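Local coordinates for protein tannase (Lactobacillus plantarum, PDB 3WA7) that probably hydrolyses the galloyl ester bonds of tannins, with an alpha/beta-hydrolase fold, at residues V134-Y145 and L185-D196; A170-F181 and P396-V407. All blocks are in the same frame, centred on the assembly; numbering follows the deposited sequence.

Contact 1: V134-Y145 and L185-D196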
loop_
_atom_site.group_PDB
_atom_site.type_symbol
_atom_site.label_atom_id
_atom_site.label_comp_id
_atom_site.label_asym_id
_atom_site.label_seq_id
_atom_site.Cartn_x
_atom_site.Cartn_y
_atom_site.Cartn_z
ATOM N N VAL A 134 -13.866 1.751 0.373
ATOM C CA VAL A 134 -15.239 1.422 0.006
ATOM C C VAL A 134 -15.250 1.135 -1.498
ATOM O O VAL A 134 -15.881 0.175 -1.950
ATOM C CB VAL A 134 -16.209 2.586 0.329
ATOM C CG1 VAL A 134 -17.560 2.357 -0.345
ATOM C CG2 VAL A 134 -16.408 2.682 1.835
ATOM N N ASP A 135 -14.534 1.952 -2.268
ATOM C CA ASP A 135 -14.475 1.750 -3.716
ATOM C C ASP A 135 -13.749 0.459 -4.079
ATOM O O ASP A 135 -14.168 -0.256 -4.985
ATOM C CB ASP A 135 -13.786 2.926 -4.415
ATOM C CG ASP A 135 -14.703 4.125 -4.583
ATOM O OD1 ASP A 135 -15.928 3.983 -4.378
ATOM O OD2 ASP A 135 -14.196 5.209 -4.934
HETATM N N MSE A 136 -12.657 0.161 -3.381
HETATM C CA MSE A 136 -11.918 -1.066 -3.660
HETATM C C MSE A 136 -12.831 -2.265 -3.403
HETATM O O MSE A 136 -12.856 -3.221 -4.180
HETATM C CB MSE A 136 -10.672 -1.155 -2.773
HETATM C CG MSE A 136 -9.715 -2.278 -3.155
HETATM SE SE MSE A 136 -8.896 -2.012 -4.896
HETATM C CE MSE A 136 -9.918 -3.297 -5.924
ATOM N N LYS A 137 -13.599 -2.201 -2.321
ATOM C CA LYS A 137 -14.511 -3.287 -1.976
ATOM C C LYS A 137 -15.654 -3.396 -2.978
ATOM O O LYS A 137 -16.071 -4.502 -3.333
ATOM C CB LYS A 137 -15.069 -3.085 -0.562
ATOM C CG LYS A 137 -14.082 -3.423 0.553
ATOM C CD LYS A 137 -14.578 -2.932 1.915
ATOM C CE LYS A 137 -13.672 -3.419 3.045
ATOM N NZ LYS A 137 -13.745 -4.899 3.204
ATOM N N ALA A 138 -16.169 -2.255 -3.429
ATOM C CA ALA A 138 -17.257 -2.261 -4.402
ATOM C C ALA A 138 -16.775 -2.923 -5.688
ATOM O O ALA A 138 -17.507 -3.693 -6.312
ATOM C CB ALA A 138 -17.724 -0.838 -4.692
ATOM N N ALA A 139 -15.542 -2.618 -6.083
ATOM C CA ALA A 139 -14.974 -3.200 -7.295
ATOM C C ALA A 139 -14.820 -4.708 -7.125
ATOM O O ALA A 139 -15.099 -5.476 -8.043
ATOM C CB ALA A 139 -13.625 -2.563 -7.606
ATOM N N ILE A 140 -14.367 -5.133 -5.950
ATOM C CA ILE A 140 -14.214 -6.555 -5.676
ATOM C C ILE A 140 -15.585 -7.234 -5.717
ATOM O O ILE A 140 -15.730 -8.316 -6.284
ATOM C CB ILE A 140 -13.563 -6.791 -4.301
ATOM C CG1 ILE A 140 -12.135 -6.243 -4.322
ATOM C CG2 ILE A 140 -13.580 -8.287 -3.955
ATOM C CD1 ILE A 140 -11.462 -6.199 -2.949
ATOM N N ARG A 141 -16.596 -6.603 -5.124
ATOM C CA ARG A 141 -17.935 -7.191 -5.140
ATOM C C ARG A 141 -18.451 -7.320 -6.570
ATOM O O ARG A 141 -19.107 -8.304 -6.907
ATOM C CB ARG A 141 -18.910 -6.359 -4.300
ATOM C CG ARG A 141 -18.542 -6.353 -2.834
ATOM C CD ARG A 141 -19.639 -5.795 -1.949
ATOM N NE ARG A 141 -19.276 -6.001 -0.552
ATOM C CZ ARG A 141 -20.112 -5.893 0.473
ATOM N NH1 ARG A 141 -21.385 -5.575 0.273
ATOM N NH2 ARG A 141 -19.670 -6.117 1.703
ATOM N N TYR A 142 -18.152 -6.333 -7.408
ATOM C CA TYR A 142 -18.584 -6.373 -8.803
ATOM C C TYR A 142 -17.985 -7.607 -9.476
ATOM O O TYR A 142 -18.675 -8.346 -10.174
ATOM C CB TYR A 142 -18.122 -5.124 -9.558
ATOM C CG TYR A 142 -18.511 -5.142 -11.021
ATOM C CD1 TYR A 142 -19.768 -4.695 -11.435
ATOM C CD2 TYR A 142 -17.649 -5.674 -11.983
ATOM C CE1 TYR A 142 -20.159 -4.783 -12.772
ATOM C CE2 TYR A 142 -18.031 -5.768 -13.319
ATOM C CZ TYR A 142 -19.285 -5.324 -13.704
ATOM O OH TYR A 142 -19.670 -5.440 -15.018
ATOM N N VAL A 143 -16.692 -7.816 -9.262
ATOM C CA VAL A 143 -15.996 -8.955 -9.851
ATOM C C VAL A 143 -16.573 -10.285 -9.379
ATOM O O VAL A 143 -16.910 -11.147 -10.194
ATOM C CB VAL A 143 -14.487 -8.915 -9.517
ATOM C CG1 VAL A 143 -13.816 -10.228 -9.924
ATOM C CG2 VAL A 143 -13.831 -7.751 -10.240
ATOM N N LYS A 144 -16.695 -10.445 -8.065
ATOM C CA LYS A 144 -17.205 -11.690 -7.498
ATOM C C LYS A 144 -18.665 -11.950 -7.857
ATOM O O LYS A 144 -19.062 -13.100 -8.053
ATOM C CB LYS A 144 -16.999 -11.693 -5.977
ATOM C CG LYS A 144 -15.521 -11.548 -5.595
ATOM C CD LYS A 144 -15.257 -11.746 -4.104
ATOM C CE LYS A 144 -15.309 -13.212 -3.698
ATOM N NZ LYS A 144 -15.028 -13.372 -2.233
ATOM N N TYR A 145 -19.453 -10.884 -7.961
ATOM C CA TYR A 145 -20.866 -11.005 -8.321
ATOM C C TYR A 145 -20.964 -11.557 -9.736
ATOM O O TYR A 145 -21.929 -12.242 -10.092
ATOM C CB TYR A 145 -21.540 -9.628 -8.266
ATOM C CG TYR A 145 -23.000 -9.612 -8.674
ATOM C CD1 TYR A 145 -23.943 -10.385 -7.998
ATOM C CD2 TYR A 145 -23.443 -8.795 -9.716
ATOM C CE1 TYR A 145 -25.295 -10.343 -8.346
ATOM C CE2 TYR A 145 -24.794 -8.746 -10.073
ATOM C CZ TYR A 145 -25.712 -9.522 -9.381
ATOM O OH TYR A 145 -27.049 -9.470 -9.717
ATOM N N LEU A 185 -21.519 0.887 1.205
ATOM C CA LEU A 185 -21.696 0.067 0.014
ATOM C C LEU A 185 -23.163 -0.006 -0.395
ATOM O O LEU A 185 -23.481 -0.068 -1.582
ATOM C CB LEU A 185 -21.128 -1.332 0.259
ATOM C CG LEU A 185 -19.599 -1.346 0.373
ATOM C CD1 LEU A 185 -19.124 -2.666 0.969
ATOM C CD2 LEU A 185 -18.991 -1.119 -1.007
ATOM N N THR A 186 -24.054 0.018 0.591
ATOM C CA THR A 186 -25.482 -0.028 0.320
ATOM C C THR A 186 -25.914 1.264 -0.364
ATOM O O THR A 186 -26.679 1.236 -1.327
ATOM C CB THR A 186 -26.292 -0.205 1.621
ATOM O OG1 THR A 186 -26.013 -1.494 2.183
ATOM C CG2 THR A 186 -27.789 -0.085 1.345
ATOM N N ALA A 187 -25.410 2.391 0.133
ATOM C CA ALA A 187 -25.743 3.695 -0.431
ATOM C C ALA A 187 -25.319 3.797 -1.891
ATOM O O ALA A 187 -26.044 4.350 -2.719
ATOM C CB ALA A 187 -25.081 4.804 0.383
ATOM N N LEU A 188 -24.143 3.263 -2.202
ATOM C CA LEU A 188 -23.619 3.296 -3.564
ATOM C C LEU A 188 -24.326 2.310 -4.477
ATOM O O LEU A 188 -24.250 2.425 -5.699
ATOM C CB LEU A 188 -22.128 2.963 -3.573
ATOM C CG LEU A 188 -21.137 3.966 -2.993
ATOM C CD1 LEU A 188 -19.742 3.351 -3.013
ATOM C CD2 LEU A 188 -21.168 5.248 -3.804
ATOM N N GLY A 189 -24.999 1.333 -3.883
ATOM C CA GLY A 189 -25.673 0.329 -4.683
ATOM C C GLY A 189 -24.649 -0.638 -5.249
ATOM O O GLY A 189 -24.701 -0.995 -6.424
ATOM N N ALA A 190 -23.698 -1.050 -4.416
ATOM C CA ALA A 190 -22.671 -1.989 -4.850
ATOM C C ALA A 190 -23.319 -3.350 -5.076
ATOM O O ALA A 190 -24.405 -3.619 -4.564
ATOM C CB ALA A 190 -21.574 -2.093 -3.797
ATOM N N ALA A 191 -22.652 -4.206 -5.842
ATOM C CA ALA A 191 -23.183 -5.530 -6.143
ATOM C C ALA A 191 -23.365 -6.368 -4.886
ATOM O O ALA A 191 -22.592 -6.253 -3.934
ATOM C CB ALA A 191 -22.259 -6.254 -7.130
ATOM N N PRO A 192 -24.403 -7.220 -4.864
ATOM C CA PRO A 192 -24.702 -8.091 -3.724
ATOM C C PRO A 192 -23.790 -9.313 -3.707
ATOM O O PRO A 192 -24.210 -10.426 -4.033
ATOM C CB PRO A 192 -26.160 -8.462 -3.959
ATOM C CG PRO A 192 -26.214 -8.571 -5.446
ATOM C CD PRO A 192 -25.447 -7.344 -5.901
ATOM N N ALA A 193 -22.534 -9.092 -3.334
ATOM C CA ALA A 193 -21.548 -10.159 -3.268
ATOM C C ALA A 193 -20.566 -9.850 -2.144
ATOM O O ALA A 193 -20.629 -8.784 -1.532
ATOM C CB ALA A 193 -20.804 -10.274 -4.600
ATOM N N THR A 194 -19.671 -10.791 -1.871
ATOM C CA THR A 194 -18.668 -10.617 -0.825
ATOM C C THR A 194 -17.467 -9.836 -1.360
ATOM O O THR A 194 -17.330 -9.643 -2.570
ATOM C CB THR A 194 -18.171 -11.981 -0.306
ATOM O OG1 THR A 194 -17.697 -12.767 -1.409
ATOM C CG2 THR A 194 -19.292 -12.722 0.403
ATOM N N ASP A 195 -16.598 -9.384 -0.461
ATOM C CA ASP A 195 -15.413 -8.641 -0.882
ATOM C C ASP A 195 -14.111 -9.163 -0.271
ATOM O O ASP A 195 -13.084 -8.484 -0.310
ATOM C CB ASP A 195 -15.572 -7.137 -0.593
ATOM C CG ASP A 195 -15.920 -6.845 0.852
ATOM O OD1 ASP A 195 -15.187 -7.306 1.751
ATOM O OD2 ASP A 195 -16.927 -6.140 1.083
ATOM N N ASP A 196 -14.153 -10.366 0.295
ATOM C CA ASP A 196 -12.947 -10.963 0.853
ATOM C C ASP A 196 -12.148 -11.432 -0.360
ATOM O O ASP A 196 -12.728 -11.804 -1.383
ATOM C CB ASP A 196 -13.293 -12.148 1.768
ATOM C CG ASP A 196 -14.043 -13.250 1.045
ATOM O OD1 ASP A 196 -13.444 -14.318 0.794
ATOM O OD2 ASP A 196 -15.234 -13.047 0.726
HETATM O O HOH W 1 -12.168 -6.462 1.435
HETATM O O HOH W 2 -16.625 -5.090 3.629
HETATM O O HOH W 3 -20.176 -3.302 -6.699
HETATM O O HOH W 4 -22.909 -4.551 -1.705
#

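Contact 2: A170-F181 and P396-V407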
loop_
_atom_site.group_PDB
_atom_site.type_symbol
_atom_site.label_atom_id
_atom_site.label_comp_id
_atom_site.label_asym_id
_atom_site.label_seq_id
_atom_site.Cartn_x
_atom_site.Cartn_y
_atom_site.Cartn_z
ATOM N N ALA A 170 -3.592 -3.897 1.243
ATOM C CA ALA A 170 -3.517 -4.573 2.531
ATOM C C ALA A 170 -4.854 -4.515 3.267
ATOM O O ALA A 170 -5.301 -5.509 3.838
ATOM C CB ALA A 170 -2.421 -3.943 3.396
ATOM N N LEU A 171 -5.492 -3.350 3.255
ATOM C CA LEU A 171 -6.770 -3.198 3.946
ATOM C C LEU A 171 -7.859 -4.073 3.326
ATOM O O LEU A 171 -8.697 -4.623 4.042
ATOM C CB LEU A 171 -7.207 -1.732 3.941
ATOM C CG LEU A 171 -8.462 -1.402 4.753
ATOM C CD1 LEU A 171 -8.304 -1.840 6.214
ATOM C CD2 LEU A 171 -8.702 0.092 4.669
ATOM N N ALA A 172 -7.850 -4.203 2.001
ATOM C CA ALA A 172 -8.836 -5.038 1.321
ATOM C C ALA A 172 -8.676 -6.484 1.782
ATOM O O ALA A 172 -9.657 -7.181 2.034
ATOM C CB ALA A 172 -8.658 -4.950 -0.197
ATOM N N GLY A 173 -7.431 -6.934 1.898
ATOM C CA GLY A 173 -7.190 -8.297 2.334
ATOM C C GLY A 173 -7.511 -8.523 3.799
ATOM O O GLY A 173 -7.982 -9.592 4.187
ATOM N N ALA A 174 -7.277 -7.506 4.620
ATOM C CA ALA A 174 -7.520 -7.620 6.051
ATOM C C ALA A 174 -8.975 -7.492 6.496
ATOM O O ALA A 174 -9.374 -8.112 7.484
ATOM C CB ALA A 174 -6.671 -6.584 6.796
ATOM N N SER A 175 -9.773 -6.721 5.759
ATOM C CA SER A 175 -11.155 -6.457 6.167
ATOM C C SER A 175 -12.297 -7.117 5.408
ATOM O O SER A 175 -13.404 -6.582 5.389
ATOM C CB SER A 175 -11.394 -4.946 6.151
ATOM O OG SER A 175 -11.315 -4.444 4.823
ATOM N N GLY A 176 -12.044 -8.269 4.804
ATOM C CA GLY A 176 -13.084 -8.947 4.050
ATOM C C GLY A 176 -14.431 -9.078 4.740
ATOM O O GLY A 176 -14.539 -9.643 5.823
ATOM N N ASN A 177 -15.462 -8.534 4.098
ATOM C CA ASN A 177 -16.827 -8.609 4.598
ATOM C C ASN A 177 -17.064 -8.014 5.977
ATOM O O ASN A 177 -17.866 -8.529 6.762
ATOM C CB ASN A 177 -17.286 -10.061 4.552
ATOM C CG ASN A 177 -17.164 -10.644 3.159
ATOM O OD1 ASN A 177 -17.629 -10.045 2.196
ATOM N ND2 ASN A 177 -16.540 -11.809 3.046
ATOM N N SER A 178 -16.360 -6.924 6.266
ATOM C CA SER A 178 -16.518 -6.220 7.533
ATOM C C SER A 178 -17.821 -5.435 7.443
ATOM O O SER A 178 -18.048 -4.713 6.471
ATOM C CB SER A 178 -15.359 -5.250 7.753
ATOM O OG SER A 178 -15.672 -4.328 8.781
ATOM N N ALA A 179 -18.670 -5.564 8.457
ATOM C CA ALA A 179 -19.954 -4.870 8.463
ATOM C C ALA A 179 -19.814 -3.351 8.531
ATOM O O ALA A 179 -20.742 -2.623 8.186
ATOM C CB ALA A 179 -20.807 -5.368 9.628
ATOM N N TYR A 180 -18.657 -2.869 8.973
ATOM C CA TYR A 180 -18.443 -1.430 9.085
ATOM C C TYR A 180 -18.688 -0.682 7.775
ATOM O O TYR A 180 -19.181 0.445 7.777
ATOM C CB TYR A 180 -17.013 -1.137 9.550
ATOM C CG TYR A 180 -16.734 0.339 9.718
ATOM C CD1 TYR A 180 -17.085 1.005 10.893
ATOM C CD2 TYR A 180 -16.160 1.081 8.686
ATOM C CE1 TYR A 180 -16.871 2.375 11.034
ATOM C CE2 TYR A 180 -15.944 2.451 8.817
ATOM C CZ TYR A 180 -16.302 3.091 9.992
ATOM O OH TYR A 180 -16.106 4.447 10.118
ATOM N N PHE A 181 -18.351 -1.321 6.659
ATOM C CA PHE A 181 -18.489 -0.695 5.350
ATOM C C PHE A 181 -19.801 -0.964 4.630
ATOM O O PHE A 181 -20.031 -0.436 3.542
ATOM C CB PHE A 181 -17.324 -1.134 4.456
ATOM C CG PHE A 181 -15.977 -0.980 5.105
ATOM C CD1 PHE A 181 -15.460 -1.988 5.915
ATOM C CD2 PHE A 181 -15.247 0.190 4.942
ATOM C CE1 PHE A 181 -14.229 -1.830 6.553
ATOM C CE2 PHE A 181 -14.017 0.360 5.579
ATOM C CZ PHE A 181 -13.508 -0.654 6.386
ATOM N N PRO A 396 -5.212 -1.754 8.623
ATOM C CA PRO A 396 -5.198 -3.203 8.405
ATOM C C PRO A 396 -4.968 -4.011 9.686
ATOM O O PRO A 396 -5.547 -5.078 9.867
ATOM C CB PRO A 396 -4.066 -3.389 7.396
ATOM C CG PRO A 396 -4.112 -2.118 6.606
ATOM C CD PRO A 396 -4.295 -1.075 7.689
ATOM N N LEU A 397 -4.124 -3.490 10.571
ATOM C CA LEU A 397 -3.801 -4.175 11.818
ATOM C C LEU A 397 -5.002 -4.467 12.717
ATOM O O LEU A 397 -5.019 -5.474 13.427
ATOM C CB LEU A 397 -2.773 -3.361 12.610
ATOM C CG LEU A 397 -1.453 -3.004 11.922
ATOM C CD1 LEU A 397 -0.544 -2.315 12.933
ATOM C CD2 LEU A 397 -0.777 -4.253 11.371
ATOM N N SER A 398 -5.997 -3.584 12.692
ATOM C CA SER A 398 -7.191 -3.738 13.518
ATOM C C SER A 398 -7.874 -5.089 13.344
ATOM O O SER A 398 -8.412 -5.650 14.297
ATOM C CB SER A 398 -8.198 -2.629 13.193
ATOM O OG SER A 398 -7.662 -1.354 13.489
ATOM N N TYR A 399 -7.848 -5.611 12.125
ATOM C CA TYR A 399 -8.501 -6.879 11.825
ATOM C C TYR A 399 -7.709 -8.110 12.244
ATOM O O TYR A 399 -8.229 -9.224 12.224
ATOM C CB TYR A 399 -8.833 -6.938 10.335
ATOM C CG TYR A 399 -9.674 -5.765 9.899
ATOM C CD1 TYR A 399 -9.081 -4.562 9.507
ATOM C CD2 TYR A 399 -11.064 -5.823 9.964
ATOM C CE1 TYR A 399 -9.853 -3.449 9.196
ATOM C CE2 TYR A 399 -11.844 -4.716 9.655
ATOM C CZ TYR A 399 -11.236 -3.534 9.275
ATOM O OH TYR A 399 -12.006 -2.437 8.974
ATOM N N LEU A 400 -6.455 -7.910 12.634
ATOM C CA LEU A 400 -5.614 -9.021 13.062
ATOM C C LEU A 400 -5.672 -9.176 14.581
ATOM O O LEU A 400 -5.350 -10.236 15.117
ATOM C CB LEU A 400 -4.165 -8.794 12.615
ATOM C CG LEU A 400 -3.952 -8.494 11.127
ATOM C CD1 LEU A 400 -2.466 -8.288 10.851
ATOM C CD2 LEU A 400 -4.499 -9.636 10.281
ATOM N N THR A 401 -6.091 -8.120 15.269
ATOM C CA THR A 401 -6.185 -8.148 16.728
ATOM C C THR A 401 -7.599 -8.465 17.211
ATOM O O THR A 401 -7.781 -9.014 18.296
ATOM C CB THR A 401 -5.742 -6.805 17.342
ATOM O OG1 THR A 401 -6.556 -5.747 16.823
ATOM C CG2 THR A 401 -4.286 -6.522 17.003
ATOM N N THR A 402 -8.595 -8.111 16.404
ATOM C CA THR A 402 -9.992 -8.365 16.746
ATOM C C THR A 402 -10.688 -8.997 15.546
ATOM O O THR A 402 -10.507 -8.547 14.416
ATOM C CB THR A 402 -10.729 -7.059 17.107
ATOM O OG1 THR A 402 -10.087 -6.439 18.230
ATOM C CG2 THR A 402 -12.184 -7.348 17.463
ATOM N N THR A 403 -11.481 -10.037 15.793
ATOM C CA THR A 403 -12.193 -10.722 14.719
ATOM C C THR A 403 -13.435 -9.946 14.300
ATOM O O THR A 403 -14.326 -9.695 15.115
ATOM C CB THR A 403 -12.628 -12.146 15.142
ATOM O OG1 THR A 403 -11.473 -12.928 15.464
ATOM C CG2 THR A 403 -13.389 -12.826 14.018
ATOM N N SER A 404 -13.488 -9.562 13.028
ATOM C CA SER A 404 -14.631 -8.830 12.493
ATOM C C SER A 404 -14.626 -8.926 10.976
ATOM O O SER A 404 -15.381 -8.229 10.297
ATOM C CB SER A 404 -14.581 -7.355 12.906
ATOM O OG SER A 404 -13.616 -6.639 12.148
ATOM N N SER A 405 -13.787 -9.808 10.444
ATOM C CA SER A 405 -13.698 -9.949 8.998
ATOM C C SER A 405 -13.087 -11.278 8.596
ATOM O O SER A 405 -12.568 -12.013 9.433
ATOM C CB SER A 405 -12.831 -8.829 8.429
ATOM O OG SER A 405 -11.504 -8.941 8.925
ATOM N N GLN A 406 -13.162 -11.574 7.302
ATOM C CA GLN A 406 -12.572 -12.786 6.755
ATOM C C GLN A 406 -11.290 -12.282 6.091
ATOM O O GLN A 406 -11.330 -11.535 5.114
ATOM C CB GLN A 406 -13.548 -13.440 5.766
ATOM C CG GLN A 406 -14.794 -13.971 6.489
ATOM C CD GLN A 406 -15.881 -14.486 5.566
ATOM O OE1 GLN A 406 -16.360 -13.768 4.694
ATOM N NE2 GLN A 406 -16.285 -15.736 5.768
ATOM N N VAL A 407 -10.159 -12.679 6.664
ATOM C CA VAL A 407 -8.835 -12.239 6.224
ATOM C C VAL A 407 -8.155 -13.106 5.167
ATOM O O VAL A 407 -8.159 -14.332 5.263
ATOM C CB VAL A 407 -7.893 -12.132 7.453
ATOM C CG1 VAL A 407 -6.546 -11.545 7.049
ATOM C CG2 VAL A 407 -8.552 -11.277 8.537
HETATM O O HOH W 5 -10.257 -10.553 2.655
HETATM O O HOH W 6 -14.996 -4.452 11.207
HETATM O O HOH W 7 -17.916 -7.280 10.706
#

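Contact 1: V134-Y145 and L185-D196
A salt-bridge network of Lys137, Arg141 and Asp195 ties helix 131-145, one of the helices packed on the central sheet of the alpha/beta-hydrolase fold, to the chain that leaves helix 182-188. Arg141, extended from CG to NE, lies alongside Asp195 and grips it side-on: NE (2.9 Å) and NH2 (2.8 Å) both donate to Asp195 OD2, from the same face of the carboxylate, with the two flat groups 22° apart. The guanidinium is sandwiched, Leu185 CD1 over the centre of one face and Ala193 O over the opposite one. A water links its NH1 to Ala191 O, and Glu182 pairs with the same nitrogen. With an alanine here in place of Arg141, Asp195 OD2 would probably lose both of its guanidinium donors, and the space between Leu185 CD1 and Ala193 O would be left unfilled.

Lys137 reaches Asp195 OD1 with NZ in a long, weak bond; its stronger partner is Ser175 O, while the backbone N of Asn177 is the stronger partner of Asp195 OD1. Leu185 is a knob in the hole formed by Val134, Lys137, Ala138 and Arg141. Helix 182-188 then ends in a Schellman motif with Gly189 at C-prime, and the following residues run along helix 131-145. There Pro192 CD sits over the Tyr145 ring, 4.0 Å from its centroid, in a CH-pi contact. Lys144, bent at chi3 (76°), brings NZ to Thr194 OG1 and Asp196 O. The same NZ forms a salt bridge with Asp196 OD2 (3.0 Å), which Asn177 ND2 also engages.

Contact 2: A170-F181 and P396-V407
Tyr399 lays its ring against the end of helix 164-174, the helix that follows the probable nucleophile elbow of this alpha/beta-hydrolase. With CG anti to the carbonyl carbon and beside the backbone N (chi1 -56°), the ring is turned towards the helix end, where Ser175 CB sits over one face in a CH-pi contact, 3.6 Å from the centroid. Leu171 CD1 meets Tyr399 CE1 at 3.7 Å. The hydroxyl lies at the edge of the Phe181 ring, 3.3 Å from Phe181 CE1, and is hydrogen-bonded to Ala393 O. Pro396 CG packs on Ala170 and Leu171.

Past the helix, a type II beta turn from Ser175 to Ser178 carries the chain along residues 404-407. Ser405 OG, placed between its backbone N and carbonyl carbon (chi1 63°), donates to Ala174 O in the carbonyl plane at 2.7 Å. Next to it Gln406 N bonds to Gly176 O (2.8 Å). The Gln406 side chain, extended beyond CG, offers OE1 to Asn177 ND2 at 2.6 Å; the amide planes are 58° apart. Waters bridge Ser178 OG to Ser404 OG and Ala179 N to Ser404 O.

Overall arrangement
Both contacts are largely buried and lie on the same side of the chain's centre, about 15 Å apart between their centres. Contact 1 combines charge pairs, its lysines and arginine meeting aspartates, with apolar packing; contact 2 relies on an aromatic ring, serine hydroxyls and backbone carbonyls. Each has exposed residues, Pro192 and Thr194 in the first and Ser404 and Gln406 in the second. Their segments alternate along the chain, and the turn 175-178 after helix 164-174 is shared, its backbone meeting both the Lys137-Asp195 pair and residues 404-407. Contact 1 joins segments 40 residues apart, contact 2 segments 215 apart.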